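Local coordinates for protein putative adhesin (Bacteroides fragilis NCTC 9343, PDB 3PET) that is of unknown function but, as a putative lipoprotein adhesin with a right-handed beta-helix fold, probably takes part in cell adhesion, at residues A[147-152]-A[167-172]. Residues are numbered along the deposited sequence; the frame is centred on the assembly and turned at random.
Sequences TAQIAA and RANAVE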
ATOM      1  N   THR A 147      -6.137 -16.235  19.169  1.00 20.34           N
ATOM      2  CA  THR A 147      -5.326 -17.449  19.028  1.00 19.42           C
ATOM      3  C   THR A 147      -5.623 -18.144  17.700  1.00 21.81           C
ATOM      4  O   THR A 147      -6.733 -18.065  17.174  1.00 19.74           O
ATOM      5  CB  THR A 147      -5.541 -18.449  20.219  1.00 22.87           C
ATOM      6  OG1 THR A 147      -6.866 -18.994  20.174  1.00 21.91           O
ATOM      7  CG2 THR A 147      -5.255 -17.841  21.596  1.00 19.68           C
ATOM      8  N   ALA A 148      -4.636 -18.866  17.195  1.00 19.19           N
ATOM      9  CA  ALA A 148      -4.751 -19.684  15.986  1.00 18.75           C
ATOM     10  C   ALA A 148      -3.815 -20.876  16.114  1.00 25.22           C
ATOM     11  O   ALA A 148      -2.779 -20.772  16.775  1.00 23.01           O
ATOM     12  CB  ALA A 148      -4.407 -18.868  14.750  1.00 17.83           C
ATOM     13  N   GLN A 149      -4.176 -22.020  15.525  1.00 23.04           N
ATOM     14  CA  GLN A 149      -3.242 -23.141  15.543  1.00 22.94           C
ATOM     15  C   GLN A 149      -2.198 -22.850  14.470  1.00 24.26           C
ATOM     16  O   GLN A 149      -1.008 -22.981  14.707  1.00 22.53           O
ATOM     17  CB  GLN A 149      -3.961 -24.487  15.325  1.00 25.20           C
ATOM     18  CG  GLN A 149      -4.712 -24.996  16.558  1.00 23.77           C
ATOM     19  CD  GLN A 149      -3.804 -25.387  17.718  1.00 46.45           C
ATOM     20  OE1 GLN A 149      -2.633 -25.758  17.552  1.00 43.33           O
ATOM     21  NE2 GLN A 149      -4.328 -25.308  18.929  1.00 44.54           N
ATOM     22  N   ILE A 150      -2.663 -22.374  13.307  1.00 21.34           N
ATOM     23  CA  ILE A 150      -1.837 -21.988  12.160  1.00 21.15           C
ATOM     24  C   ILE A 150      -2.250 -20.591  11.717  1.00 22.14           C
ATOM     25  O   ILE A 150      -3.449 -20.332  11.584  1.00 19.33           O
ATOM     26  CB  ILE A 150      -1.947 -23.006  10.969  1.00 25.66           C
ATOM     27  CG1 ILE A 150      -1.598 -24.441  11.421  1.00 27.93           C
ATOM     28  CG2 ILE A 150      -1.017 -22.572   9.779  1.00 28.18           C
ATOM     29  CD1 ILE A 150      -2.226 -25.571  10.583  1.00 40.69           C
ATOM     30  N   ALA A 151      -1.264 -19.710  11.445  1.00 19.90           N
ATOM     31  CA  ALA A 151      -1.523 -18.363  10.907  1.00 17.92           C
ATOM     32  C   ALA A 151      -0.608 -18.098   9.720  1.00 20.01           C
ATOM     33  O   ALA A 151       0.623 -18.063   9.868  1.00 18.21           O
ATOM     34  CB  ALA A 151      -1.335 -17.293  11.982  1.00 18.20           C
ATOM     35  N   ALA A 152      -1.209 -17.978   8.538  1.00 15.17           N
ATOM     36  CA  ALA A 152      -0.517 -17.651   7.301  1.00 15.83           C
ATOM     37  C   ALA A 152      -0.753 -16.166   7.070  1.00 18.75           C
ATOM     38  O   ALA A 152      -1.907 -15.735   6.965  1.00 19.22           O
ATOM     39  CB  ALA A 152      -1.040 -18.511   6.139  1.00 16.87           C
ATOM     40  N   ARG A 167      -1.663 -15.143  19.176  1.00 19.81           N
ATOM     41  CA  ARG A 167      -0.820 -16.275  19.586  1.00 21.58           C
ATOM     42  C   ARG A 167      -1.095 -17.481  18.689  1.00 23.88           C
ATOM     43  O   ARG A 167      -2.190 -18.041  18.736  1.00 22.86           O
ATOM     44  CB  ARG A 167      -1.058 -16.639  21.083  1.00 24.38           C
ATOM     45  CG  ARG A 167      -0.603 -15.568  22.074  1.00 42.60           C
ATOM     46  CD  ARG A 167      -1.655 -15.302  23.147  1.00 62.27           C
ATOM     47  NE  ARG A 167      -2.450 -14.104  22.857  1.00 67.42           N
ATOM     48  CZ  ARG A 167      -3.748 -13.963  23.126  1.00 71.24           C
ATOM     49  NH1 ARG A 167      -4.428 -14.951  23.698  1.00 52.88           N
ATOM     50  NH2 ARG A 167      -4.376 -12.837  22.821  1.00 48.65           N
ATOM     51  N   ALA A 168      -0.119 -17.860  17.846  1.00 19.68           N
ATOM     52  CA  ALA A 168      -0.266 -19.000  16.937  1.00 19.67           C
ATOM     53  C   ALA A 168       0.798 -20.057  17.219  1.00 24.73           C
ATOM     54  O   ALA A 168       1.901 -19.701  17.636  1.00 25.81           O
ATOM     55  CB  ALA A 168      -0.163 -18.537  15.492  1.00 19.69           C
ATOM     56  N   ASN A 169       0.489 -21.340  16.980  1.00 18.48           N
ATOM     57  CA  ASN A 169       1.513 -22.373  17.160  1.00 17.94           C
ATOM     58  C   ASN A 169       2.467 -22.369  15.979  1.00 20.48           C
ATOM     59  O   ASN A 169       3.666 -22.382  16.180  1.00 21.31           O
ATOM     60  CB  ASN A 169       0.895 -23.755  17.383  1.00 19.60           C
ATOM     61  CG  ASN A 169       0.413 -23.920  18.799  1.00 41.06           C
ATOM     62  OD1 ASN A 169       1.042 -23.459  19.758  1.00 35.58           O
ATOM     63  ND2 ASN A 169      -0.705 -24.576  18.961  1.00 34.82           N
ATOM     64  N   ALA A 170       1.935 -22.306  14.758  1.00 17.99           N
ATOM     65  CA  ALA A 170       2.719 -22.280  13.524  1.00 17.49           C
ATOM     66  C   ALA A 170       2.404 -21.019  12.747  1.00 21.18           C
ATOM     67  O   ALA A 170       1.232 -20.667  12.566  1.00 19.94           O
ATOM     68  CB  ALA A 170       2.421 -23.513  12.682  1.00 18.16           C
ATOM     69  N   VAL A 171       3.443 -20.314  12.319  1.00 17.29           N
ATOM     70  CA  VAL A 171       3.263 -19.084  11.546  1.00 16.44           C
ATOM     71  C   VAL A 171       3.974 -19.233  10.212  1.00 20.29           C
ATOM     72  O   VAL A 171       5.107 -19.719  10.163  1.00 17.95           O
ATOM     73  CB  VAL A 171       3.753 -17.813  12.326  1.00 19.83           C
ATOM     74  CG1 VAL A 171       3.819 -16.574  11.435  1.00 18.20           C
ATOM     75  CG2 VAL A 171       2.880 -17.541  13.545  1.00 19.57           C
ATOM     76  N   GLU A 172       3.309 -18.783   9.130  1.00 18.93           N
ATOM     77  CA  GLU A 172       3.901 -18.674   7.788  1.00 19.51           C
ATOM     78  C   GLU A 172       3.760 -17.220   7.400  1.00 23.68           C
ATOM     79  O   GLU A 172       2.646 -16.755   7.191  1.00 22.06           O
ATOM     80  CB  GLU A 172       3.243 -19.617   6.778  1.00 21.81           C
ATOM     81  CG  GLU A 172       3.501 -21.089   7.090  1.00 38.53           C
ATOM     82  CD  GLU A 172       2.349 -22.052   6.861  1.00 66.49           C
ATOM     83  OE1 GLU A 172       1.420 -21.718   6.089  1.00 57.55           O
ATOM     84  OE2 GLU A 172       2.385 -23.155   7.455  1.00 66.07           O
TER
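Q149 and N169 occupy equivalent corners on successive coils of a right-handed beta-helix, and their amide side chains extend alongside each other in the same direction. Both CG atoms lie anti to the carbonyl carbon (chi1 -76° and -79°), and a further bend at chi2 in Q149 folds its longer chain back so that OE1 meets N169. N169 ND2 donates to Q149 OE1 at 2.7 Å; the acceptor lies in the amide plane of N169, whereas the donor sits well above the carbonyl plane of Q149, the amide planes being 50° apart. This one amide-to-amide hydrogen bond joins neighbouring coils at the corner, the planes being too inclined to stack.

Parallel strand pairing flanks this corner. A148 N bonds R167 O at 3.0 Å before it; A151 N bonds A170 O and E172 N bonds A151 O after it. At the bend, A170 N reaches Q149 O at 3.0 Å, while N169 N makes weak bonds to the carbonyls of A148 and Q149.

Inside the coil, the small methyls of A148, A151 and A168 pack together, A151 CB lying 3.9 Å from A168 CB. Outside, I150 CG1 meets A170 CB. R167 bends at chi2 and chi3, its NH2 paired with E145 in a salt bridge, and NH1 rests 3.7 Å from T147 CG2.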